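Local structure of PhnB-like domain-containing protein (Pseudomonas aeruginosa, 1U69) at residues T22-T27 against F56-I61; I61-L66 against F78-A83; I9-D14 against W114-Q119. The protein is of unknown function but belongs to the PhnB-like group of the glyoxalase clan and has been proposed as a potential drug-resistance protein. All coordinates share one frame; numbering follows the deposited sequence.

Contact 1. Residues T22-T27 against F56-I61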
loop_
_atom_site.group_PDB
_atom_site.type_symbol
_atom_site.label_atom_id
_atom_site.label_comp_id
_atom_site.label_asym_id
_atom_site.label_seq_id
_atom_site.Cartn_x
_atom_site.Cartn_y
_atom_site.Cartn_z
ATOM N N THR A 22 -9.288 7.803 -18.424
ATOM C CA THR A 22 -8.398 8.797 -18.993
ATOM C C THR A 22 -8.413 10.057 -18.134
ATOM O O THR A 22 -7.373 10.643 -17.860
ATOM C CB THR A 22 -8.823 9.126 -20.426
ATOM O OG1 THR A 22 -8.699 7.951 -21.239
ATOM C CG2 THR A 22 -7.876 10.132 -21.047
ATOM N N PHE A 23 -9.605 10.482 -17.727
ATOM C CA PHE A 23 -9.744 11.634 -16.837
ATOM C C PHE A 23 -9.015 11.417 -15.513
ATOM O O PHE A 23 -8.330 12.311 -15.028
ATOM C CB PHE A 23 -11.234 11.933 -16.582
ATOM C CG PHE A 23 -11.479 13.005 -15.539
ATOM C CD1 PHE A 23 -11.271 14.333 -15.829
ATOM C CD2 PHE A 23 -11.904 12.670 -14.266
ATOM C CE1 PHE A 23 -11.481 15.308 -14.857
ATOM C CE2 PHE A 23 -12.121 13.648 -13.296
ATOM C CZ PHE A 23 -11.906 14.960 -13.602
ATOM N N TYR A 24 -9.171 10.243 -14.914
ATOM C CA TYR A 24 -8.536 10.006 -13.630
ATOM C C TYR A 24 -7.018 10.054 -13.812
ATOM O O TYR A 24 -6.302 10.582 -12.973
ATOM C CB TYR A 24 -8.940 8.656 -13.040
ATOM C CG TYR A 24 -10.422 8.420 -12.817
ATOM C CD1 TYR A 24 -11.295 9.450 -12.451
ATOM C CD2 TYR A 24 -10.949 7.142 -12.949
ATOM C CE1 TYR A 24 -12.652 9.203 -12.238
ATOM C CE2 TYR A 24 -12.293 6.886 -12.718
ATOM C CZ TYR A 24 -13.147 7.923 -12.382
ATOM O OH TYR A 24 -14.480 7.654 -12.155
ATOM N N ALA A 25 -6.538 9.522 -14.925
ATOM C CA ALA A 25 -5.101 9.416 -15.160
ATOM C C ALA A 25 -4.437 10.788 -15.313
ATOM O O ALA A 25 -3.272 10.975 -14.932
ATOM C CB ALA A 25 -4.825 8.531 -16.371
ATOM N N GLU A 26 -5.182 11.748 -15.842
ATOM C CA GLU A 26 -4.635 13.079 -16.046
ATOM C C GLU A 26 -4.900 13.984 -14.839
ATOM O O GLU A 26 -4.293 15.041 -14.719
ATOM C CB GLU A 26 -5.153 13.686 -17.348
ATOM C CG GLU A 26 -6.643 13.920 -17.393
ATOM C CD GLU A 26 -7.187 14.075 -18.809
ATOM O OE1 GLU A 26 -6.409 13.975 -19.785
ATOM O OE2 GLU A 26 -8.407 14.285 -18.927
ATOM N N THR A 27 -5.766 13.537 -13.932
ATOM C CA THR A 27 -6.177 14.324 -12.769
ATOM C C THR A 27 -5.369 13.991 -11.532
ATOM O O THR A 27 -4.849 14.868 -10.880
ATOM C CB THR A 27 -7.670 14.088 -12.480
ATOM O OG1 THR A 27 -8.459 14.666 -13.533
ATOM C CG2 THR A 27 -8.128 14.828 -11.220
ATOM N N PHE A 56 -7.053 0.318 -15.340
ATOM C CA PHE A 56 -6.358 1.540 -14.961
ATOM C C PHE A 56 -5.916 1.470 -13.516
ATOM O O PHE A 56 -6.310 0.560 -12.806
ATOM C CB PHE A 56 -7.207 2.789 -15.255
ATOM C CG PHE A 56 -8.468 2.937 -14.407
ATOM C CD1 PHE A 56 -8.480 3.751 -13.280
ATOM C CD2 PHE A 56 -9.660 2.321 -14.784
ATOM C CE1 PHE A 56 -9.650 3.910 -12.528
ATOM C CE2 PHE A 56 -10.821 2.515 -14.051
ATOM C CZ PHE A 56 -10.805 3.301 -12.929
ATOM N N ARG A 57 -5.034 2.378 -13.113
ATOM C CA ARG A 57 -4.548 2.410 -11.737
ATOM C C ARG A 57 -4.699 3.804 -11.216
ATOM O O ARG A 57 -4.344 4.760 -11.913
ATOM C CB ARG A 57 -3.076 1.988 -11.665
ATOM C CG ARG A 57 -2.531 1.788 -10.248
ATOM C CD ARG A 57 -1.062 1.410 -10.214
ATOM N NE ARG A 57 -0.387 2.171 -11.250
ATOM C CZ ARG A 57 0.073 1.668 -12.398
ATOM N NH1 ARG A 57 0.023 0.359 -12.667
ATOM N NH2 ARG A 57 0.635 2.476 -13.271
ATOM N N VAL A 58 -5.232 3.951 -10.005
ATOM C CA VAL A 58 -5.293 5.265 -9.368
ATOM C C VAL A 58 -4.610 5.262 -8.009
ATOM O O VAL A 58 -5.091 4.656 -7.076
ATOM C CB VAL A 58 -6.751 5.831 -9.231
ATOM C CG1 VAL A 58 -7.257 6.255 -10.578
ATOM C CG2 VAL A 58 -7.711 4.838 -8.618
HETATM N N MSE A 59 -3.452 5.904 -7.927
HETATM C CA MSE A 59 -2.750 6.078 -6.659
HETATM C C MSE A 59 -2.589 4.758 -5.882
HETATM O O MSE A 59 -2.879 4.693 -4.685
HETATM C CB MSE A 59 -3.475 7.129 -5.816
HETATM C CG MSE A 59 -3.395 8.521 -6.415
HETATM SE SE MSE A 59 -4.598 9.774 -5.568
HETATM C CE MSE A 59 -6.337 9.196 -6.341
ATOM N N GLY A 60 -2.097 3.732 -6.571
ATOM C CA GLY A 60 -1.767 2.462 -5.933
ATOM C C GLY A 60 -2.848 1.409 -6.033
ATOM O O GLY A 60 -2.603 0.241 -5.680
ATOM N N ILE A 61 -4.030 1.797 -6.529
ATOM C CA ILE A 61 -5.187 0.906 -6.572
ATOM C C ILE A 61 -5.438 0.417 -8.000
ATOM O O ILE A 61 -5.708 1.230 -8.900
ATOM C CB ILE A 61 -6.475 1.617 -6.053
ATOM C CG1 ILE A 61 -6.283 2.163 -4.638
ATOM C CG2 ILE A 61 -7.653 0.668 -6.090
ATOM C CD1 ILE A 61 -5.910 1.154 -3.617
#

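Contact 2. Residues I61-L66 against F78-A83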
loop_
_atom_site.group_PDB
_atom_site.type_symbol
_atom_site.label_atom_id
_atom_site.label_comp_id
_atom_site.label_asym_id
_atom_site.label_seq_id
_atom_site.Cartn_x
_atom_site.Cartn_y
_atom_site.Cartn_z
ATOM N N ILE A 61 -4.030 1.797 -6.529
ATOM C CA ILE A 61 -5.187 0.906 -6.572
ATOM C C ILE A 61 -5.438 0.417 -8.000
ATOM O O ILE A 61 -5.708 1.230 -8.900
ATOM C CB ILE A 61 -6.475 1.617 -6.053
ATOM C CG1 ILE A 61 -6.283 2.163 -4.638
ATOM C CG2 ILE A 61 -7.653 0.668 -6.090
ATOM C CD1 ILE A 61 -5.910 1.154 -3.617
ATOM N N PRO A 62 -5.384 -0.894 -8.216
ATOM C CA PRO A 62 -5.714 -1.458 -9.529
ATOM C C PRO A 62 -7.224 -1.457 -9.755
ATOM O O PRO A 62 -7.966 -1.931 -8.887
ATOM C CB PRO A 62 -5.175 -2.895 -9.441
ATOM C CG PRO A 62 -5.259 -3.238 -7.973
ATOM C CD PRO A 62 -4.995 -1.940 -7.251
ATOM N N CYS A 63 -7.659 -0.919 -10.888
ATOM C CA CYS A 63 -9.074 -0.757 -11.184
ATOM C C CYS A 63 -9.418 -1.281 -12.559
ATOM O O CYS A 63 -8.545 -1.435 -13.415
ATOM C CB CYS A 63 -9.483 0.707 -11.100
ATOM S SG CYS A 63 -9.225 1.514 -9.517
ATOM N N LEU A 64 -10.707 -1.571 -12.738
ATOM C CA LEU A 64 -11.282 -1.965 -14.016
ATOM C C LEU A 64 -12.557 -1.141 -14.191
ATOM O O LEU A 64 -13.403 -1.128 -13.298
ATOM C CB LEU A 64 -11.621 -3.463 -13.994
ATOM C CG LEU A 64 -12.005 -4.129 -15.320
ATOM C CD1 LEU A 64 -10.761 -4.304 -16.187
ATOM C CD2 LEU A 64 -12.694 -5.470 -15.066
ATOM N N GLY A 65 -12.669 -0.435 -15.317
ATOM C CA GLY A 65 -13.898 0.258 -15.687
ATOM C C GLY A 65 -14.679 -0.647 -16.627
ATOM O O GLY A 65 -14.145 -1.081 -17.653
ATOM N N LEU A 66 -15.932 -0.929 -16.285
ATOM C CA LEU A 66 -16.763 -1.858 -17.043
ATOM C C LEU A 66 -17.897 -1.108 -17.698
ATOM O O LEU A 66 -18.698 -0.490 -17.011
ATOM C CB LEU A 66 -17.336 -2.913 -16.093
ATOM C CG LEU A 66 -18.370 -3.911 -16.627
ATOM C CD1 LEU A 66 -17.849 -4.758 -17.772
ATOM C CD2 LEU A 66 -18.786 -4.831 -15.474
ATOM N N PHE A 78 -19.945 3.121 -1.692
ATOM C CA PHE A 78 -18.525 3.027 -2.055
ATOM C C PHE A 78 -17.960 4.409 -2.284
ATOM O O PHE A 78 -18.614 5.254 -2.912
ATOM C CB PHE A 78 -18.331 2.213 -3.332
ATOM C CG PHE A 78 -16.983 2.412 -3.961
ATOM C CD1 PHE A 78 -15.894 1.706 -3.525
ATOM C CD2 PHE A 78 -16.799 3.335 -4.979
ATOM C CE1 PHE A 78 -14.641 1.908 -4.109
ATOM C CE2 PHE A 78 -15.567 3.558 -5.530
ATOM C CZ PHE A 78 -14.486 2.846 -5.107
ATOM N N SER A 79 -16.731 4.628 -1.821
ATOM C CA SER A 79 -15.985 5.822 -2.184
ATOM C C SER A 79 -14.476 5.561 -2.140
ATOM O O SER A 79 -14.007 4.661 -1.446
ATOM C CB SER A 79 -16.317 7.004 -1.256
ATOM O OG SER A 79 -16.064 6.681 0.101
ATOM N N PHE A 80 -13.735 6.352 -2.903
ATOM C CA PHE A 80 -12.270 6.424 -2.791
ATOM C C PHE A 80 -11.985 7.525 -1.778
ATOM O O PHE A 80 -12.507 8.607 -1.917
ATOM C CB PHE A 80 -11.626 6.842 -4.110
ATOM C CG PHE A 80 -11.609 5.790 -5.178
ATOM C CD1 PHE A 80 -10.792 4.670 -5.063
ATOM C CD2 PHE A 80 -12.325 5.971 -6.355
ATOM C CE1 PHE A 80 -10.744 3.725 -6.081
ATOM C CE2 PHE A 80 -12.275 5.028 -7.376
ATOM C CZ PHE A 80 -11.491 3.916 -7.240
ATOM N N GLN A 81 -11.169 7.257 -0.770
ATOM C CA GLN A 81 -10.701 8.300 0.129
ATOM C C GLN A 81 -9.236 8.608 -0.165
ATOM O O GLN A 81 -8.365 7.787 -0.004
ATOM C CB GLN A 81 -10.872 7.906 1.592
ATOM C CG GLN A 81 -10.477 9.011 2.548
ATOM C CD GLN A 81 -10.726 8.645 3.990
ATOM O OE1 GLN A 81 -11.829 8.853 4.519
ATOM N NE2 GLN A 81 -9.719 8.123 4.636
ATOM N N VAL A 82 -8.991 9.831 -0.628
ATOM C CA VAL A 82 -7.688 10.272 -1.080
ATOM C C VAL A 82 -7.097 11.164 -0.004
ATOM O O VAL A 82 -7.694 12.163 0.382
ATOM C CB VAL A 82 -7.792 11.064 -2.409
ATOM C CG1 VAL A 82 -6.419 11.570 -2.828
ATOM C CG2 VAL A 82 -8.435 10.204 -3.509
ATOM N N ALA A 83 -5.935 10.775 0.490
ATOM C CA ALA A 83 -5.249 11.499 1.554
ATOM C C ALA A 83 -4.439 12.629 0.945
ATOM O O ALA A 83 -3.656 12.398 0.032
ATOM C CB ALA A 83 -4.350 10.573 2.316
#

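Contact 3. Residues I9-D14 against W114-Q119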
loop_
_atom_site.group_PDB
_atom_site.type_symbol
_atom_site.label_atom_id
_atom_site.label_comp_id
_atom_site.label_asym_id
_atom_site.label_seq_id
_atom_site.Cartn_x
_atom_site.Cartn_y
_atom_site.Cartn_z
ATOM N N ILE A 9 -10.489 -3.279 -8.256
ATOM C CA ILE A 9 -11.700 -2.498 -7.996
ATOM C C ILE A 9 -12.426 -2.324 -9.327
ATOM O O ILE A 9 -11.888 -1.676 -10.208
ATOM C CB ILE A 9 -11.326 -1.122 -7.374
ATOM C CG1 ILE A 9 -10.879 -1.253 -5.911
ATOM C CG2 ILE A 9 -12.527 -0.141 -7.401
ATOM C CD1 ILE A 9 -9.871 -2.298 -5.597
ATOM N N CYS A 10 -13.629 -2.884 -9.466
ATOM C CA CYS A 10 -14.411 -2.814 -10.707
ATOM C C CYS A 10 -15.529 -1.789 -10.563
ATOM O O CYS A 10 -16.355 -1.901 -9.673
ATOM C CB CYS A 10 -14.994 -4.188 -11.044
ATOM S SG CYS A 10 -15.820 -4.269 -12.637
ATOM N N LEU A 11 -15.525 -0.779 -11.428
ATOM C CA LEU A 11 -16.492 0.305 -11.369
ATOM C C LEU A 11 -17.316 0.290 -12.643
ATOM O O LEU A 11 -16.763 0.176 -13.735
ATOM C CB LEU A 11 -15.772 1.638 -11.227
ATOM C CG LEU A 11 -15.023 1.780 -9.896
ATOM C CD1 LEU A 11 -14.078 2.954 -9.975
ATOM C CD2 LEU A 11 -16.009 1.922 -8.752
ATOM N N TRP A 12 -18.633 0.412 -12.480
ATOM C CA TRP A 12 -19.608 0.308 -13.570
ATOM C C TRP A 12 -19.788 1.667 -14.232
ATOM O O TRP A 12 -19.963 2.678 -13.550
ATOM C CB TRP A 12 -20.946 -0.176 -12.998
ATOM C CG TRP A 12 -21.948 -0.707 -13.975
ATOM C CD1 TRP A 12 -22.707 0.011 -14.848
ATOM C CD2 TRP A 12 -22.330 -2.070 -14.134
ATOM N NE1 TRP A 12 -23.532 -0.830 -15.551
ATOM C CE2 TRP A 12 -23.325 -2.115 -15.135
ATOM C CE3 TRP A 12 -21.938 -3.265 -13.535
ATOM C CZ2 TRP A 12 -23.914 -3.304 -15.555
ATOM C CZ3 TRP A 12 -22.525 -4.453 -13.955
ATOM C CH2 TRP A 12 -23.496 -4.462 -14.959
ATOM N N TYR A 13 -19.745 1.682 -15.559
ATOM C CA TYR A 13 -20.013 2.882 -16.355
ATOM C C TYR A 13 -21.040 2.570 -17.437
ATOM O O TYR A 13 -21.208 1.420 -17.832
ATOM C CB TYR A 13 -18.727 3.409 -17.018
ATOM C CG TYR A 13 -17.695 3.868 -16.025
ATOM C CD1 TYR A 13 -17.681 5.178 -15.560
ATOM C CD2 TYR A 13 -16.734 2.978 -15.537
ATOM C CE1 TYR A 13 -16.761 5.589 -14.616
ATOM C CE2 TYR A 13 -15.805 3.383 -14.607
ATOM C CZ TYR A 13 -15.819 4.679 -14.145
ATOM O OH TYR A 13 -14.896 5.038 -13.190
ATOM N N ASP A 14 -21.730 3.615 -17.886
ATOM C CA ASP A 14 -22.621 3.572 -19.036
ATOM C C ASP A 14 -21.839 4.083 -20.253
ATOM O O ASP A 14 -21.828 5.286 -20.549
ATOM C CB ASP A 14 -23.827 4.473 -18.758
ATOM C CG ASP A 14 -24.876 4.412 -19.838
ATOM O OD1 ASP A 14 -24.784 3.551 -20.723
ATOM O OD2 ASP A 14 -25.838 5.203 -19.851
ATOM N N TRP A 114 -19.431 10.631 -13.418
ATOM C CA TRP A 114 -20.033 9.310 -13.633
ATOM C C TRP A 114 -20.726 8.823 -12.366
ATOM O O TRP A 114 -21.236 7.707 -12.312
ATOM C CB TRP A 114 -18.949 8.337 -14.145
ATOM C CG TRP A 114 -18.295 8.936 -15.351
ATOM C CD1 TRP A 114 -18.774 8.916 -16.629
ATOM C CD2 TRP A 114 -17.124 9.759 -15.380
ATOM N NE1 TRP A 114 -17.952 9.644 -17.459
ATOM C CE2 TRP A 114 -16.927 10.168 -16.720
ATOM C CE3 TRP A 114 -16.198 10.170 -14.418
ATOM C CZ2 TRP A 114 -15.861 10.967 -17.106
ATOM C CZ3 TRP A 114 -15.149 10.963 -14.800
ATOM C CH2 TRP A 114 -14.987 11.363 -16.135
ATOM N N GLY A 115 -20.787 9.704 -11.367
ATOM C CA GLY A 115 -21.521 9.458 -10.146
ATOM C C GLY A 115 -20.752 8.767 -9.046
ATOM O O GLY A 115 -21.354 8.433 -8.019
ATOM N N ILE A 116 -19.448 8.566 -9.231
ATOM C CA ILE A 116 -18.635 7.858 -8.234
ATOM C C ILE A 116 -18.235 8.831 -7.140
ATOM O O ILE A 116 -17.878 9.975 -7.420
ATOM C CB ILE A 116 -17.413 7.230 -8.913
ATOM C CG1 ILE A 116 -17.894 6.086 -9.815
ATOM C CG2 ILE A 116 -16.393 6.761 -7.886
ATOM C CD1 ILE A 116 -16.976 5.761 -10.910
ATOM N N SER A 117 -18.302 8.382 -5.897
ATOM C CA SER A 117 -17.971 9.214 -4.751
ATOM C C SER A 117 -16.469 9.220 -4.459
ATOM O O SER A 117 -15.824 8.174 -4.414
ATOM C CB SER A 117 -18.710 8.734 -3.496
ATOM O OG SER A 117 -20.099 9.083 -3.523
ATOM N N TRP A 118 -15.926 10.413 -4.264
ATOM C CA TRP A 118 -14.551 10.614 -3.831
ATOM C C TRP A 118 -14.574 11.401 -2.534
ATOM O O TRP A 118 -15.445 12.241 -2.352
ATOM C CB TRP A 118 -13.776 11.419 -4.885
ATOM C CG TRP A 118 -13.626 10.710 -6.176
ATOM C CD1 TRP A 118 -14.559 10.608 -7.162
ATOM C CD2 TRP A 118 -12.487 9.971 -6.623
ATOM N NE1 TRP A 118 -14.066 9.856 -8.204
ATOM C CE2 TRP A 118 -12.797 9.453 -7.897
ATOM C CE3 TRP A 118 -11.227 9.698 -6.077
ATOM C CZ2 TRP A 118 -11.902 8.684 -8.635
ATOM C CZ3 TRP A 118 -10.339 8.921 -6.812
ATOM C CH2 TRP A 118 -10.687 8.419 -8.071
ATOM N N GLN A 119 -13.629 11.114 -1.642
ATOM C CA GLN A 119 -13.365 11.935 -0.468
ATOM C C GLN A 119 -11.959 12.508 -0.620
ATOM O O GLN A 119 -11.006 11.766 -0.824
ATOM C CB GLN A 119 -13.423 11.111 0.813
ATOM C CG GLN A 119 -14.777 10.506 1.133
ATOM C CD GLN A 119 -14.676 9.619 2.350
ATOM O OE1 GLN A 119 -14.294 10.099 3.419
ATOM N NE2 GLN A 119 -14.981 8.325 2.199
HETATM O O HOH W 1 -21.055 5.409 -13.918
#

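Contact 1. Residues T22-T27 against F56-I61
Tyr24 OH, at the far end of the ring that leans on Phe56, is gripped by two groups, hydrogen-bonding both Asp112 OD2 and the hydroxyl of Tyr13. These bonds satisfy a polar atom on a buried side chain and limit the swing of the ring, whose flank is left for apolar contact. Tyr24 CD2 lies 3.5 Å from Phe56 CE1, and Tyr24 CE2 and Phe56 CZ continue the touch. The two planes are inclined at 44°, an oblique contact with centroids 5.6 Å apart. Phe56 CE1 comes in at the edge of the tyrosine, near its plane. Phe56 reaches the helix because its CG is set between the backbone N and the carbonyl carbon (chi1 67°), turning the ring along the strand toward Val58. There Val58 CG1 sits in plane at the phenylalanine edge, and it also meets Tyr24 CB at 3.8 Å. The compact, beta-branched valine thus fills the angle between the two aromatics, while tyrosine combines a broad apolar ring with a hydroxyl long enough to reach its polar partners. Just beyond Val58 the chain reverses in a type I' turn, closed by Ile61 N to Val58 O at 3.1 Å and by Val58 N to Ile61 O. Gly60 suits the turn since, at its positive phi of 96°, a side chain would collide with the preceding carbonyl oxygen. On the helix, Thr27 OG1 bonds back to Phe23 O at 2.8 Å, approaching from above the carbonyl plane. Through Tyr24, helix 17-27 rests on the end of strand 51-58, which lies between strands 31-38 and 61-67, while Trp118 meets Tyr24 edge-to-face.

Contact 2. Residues I61-L66 against F78-A83
Phe80 extends from strand 78-84 toward Ile61 and Cys63, and its atoms meet a different neighbour at each step. CB lies 3.5 Å from Trp118 CE3, on the indole of the adjoining strand 117-122. With CG anti to the carbonyl carbon and beside the backbone N (chi1 -74°), the ring then projects away from its own sheet. Over the centre of one face stands Phe78 CZ, 3.7 Å above the plane, so the residue two positions earlier holds that side of the ring. Along the rim, CE2 approaches Leu11 CD1 at 3.8 Å, while CE1 meets Ile61 CG2 at 4.3 Å, the methyl lying at the ring edge near its plane. At the tip, CZ reaches Cys63 SG at 4.0 Å. The sulfur sits obliquely beside the ring, 74° off the normal, a sulfur-aromatic contact. The backbones stay well apart, with 9.7 Å between the CA atoms of Ile61 and Phe80; Phe80 spans most of the distance, so the small, polarisable cysteine is enough to meet its tip. Phe78 to Val82 also pair antiparallel with a strand of the second subunit. A long phenylalanine joining two sheets of this chain fits the paired beta-alpha-beta-beta-beta modules of the glyoxalase fold, strands 61-67 and 78-84 belonging to successive modules.

Contact 3. Residues I9-D14 against W114-Q119
The ring of Tyr13 points its edge at the indole face of Trp114 in an offset edge-to-face pair, with planes at 75° and the centroid of the tyrosine 5.5 Å from that of the five-membered ring. Trp114 CG lies in the plane of the Tyr13 ring, at its edge, and the same edge touches Trp114 CB, 3.5 Å from Tyr13 CE1. Ile116 comes from another direction and crosses the tyrosine at about a right angle. Its CG1, anti to the carbonyl carbon (chi1 -69°), carries CD1 to within 3.2 Å of Tyr13 OH, a tight fit, and 3.6 Å of Tyr13 CZ; the hydroxyl itself is hydrogen-bonded to Tyr24 OH. The same methyl meets Leu11 CD1 at 4.1 Å, so the slender isoleucine tip is shared by an aromatic and an aliphatic partner. Strand 7-13 opens the first beta-alpha-beta-beta-beta module of the glyoxalase fold, and strand 117-122 closes the second; the contact joins the first strand of one module to the loop that leads into the last strand of the other. Gly115 lets the chain turn between Trp114 and Ile116, its positive phi of 89° being poorly suited to a residue with a side chain. Asp112 OD1 accepts the backbone N-H of both those neighbours and steadies the bend. A water links the two backbones, donating to Trp12 O at 3.0 Å and to Trp114 O at 2.8 Å, while Trp12 O also receives a bond from His74 NE2.

Contact 2 joins strand to strand and contact 3 joins strand 7-13 to the loop before strand 117-122, their centres about 8 Å apart. Backbone pairing couples them on each side: Leu64 N lies 2.8 Å from Ile9 O, and Gln119 N 2.8 Å from Phe80 O. Contact 1, centred about 9 Å from contact 2 and 12 Å from contact 3, adds the helix. It shares Ile61 with contact 2, where Val58 CG2 packs 3.8 Å from Cys63 SG, and joins contact 3 through Tyr24 OH and Tyr13 OH, 2.8 Å apart. Asp112 ties Tyr24 to Trp118 and to the Trp114-Ile116 bend. All three contacts adjoin the second subunit; no active site is established here.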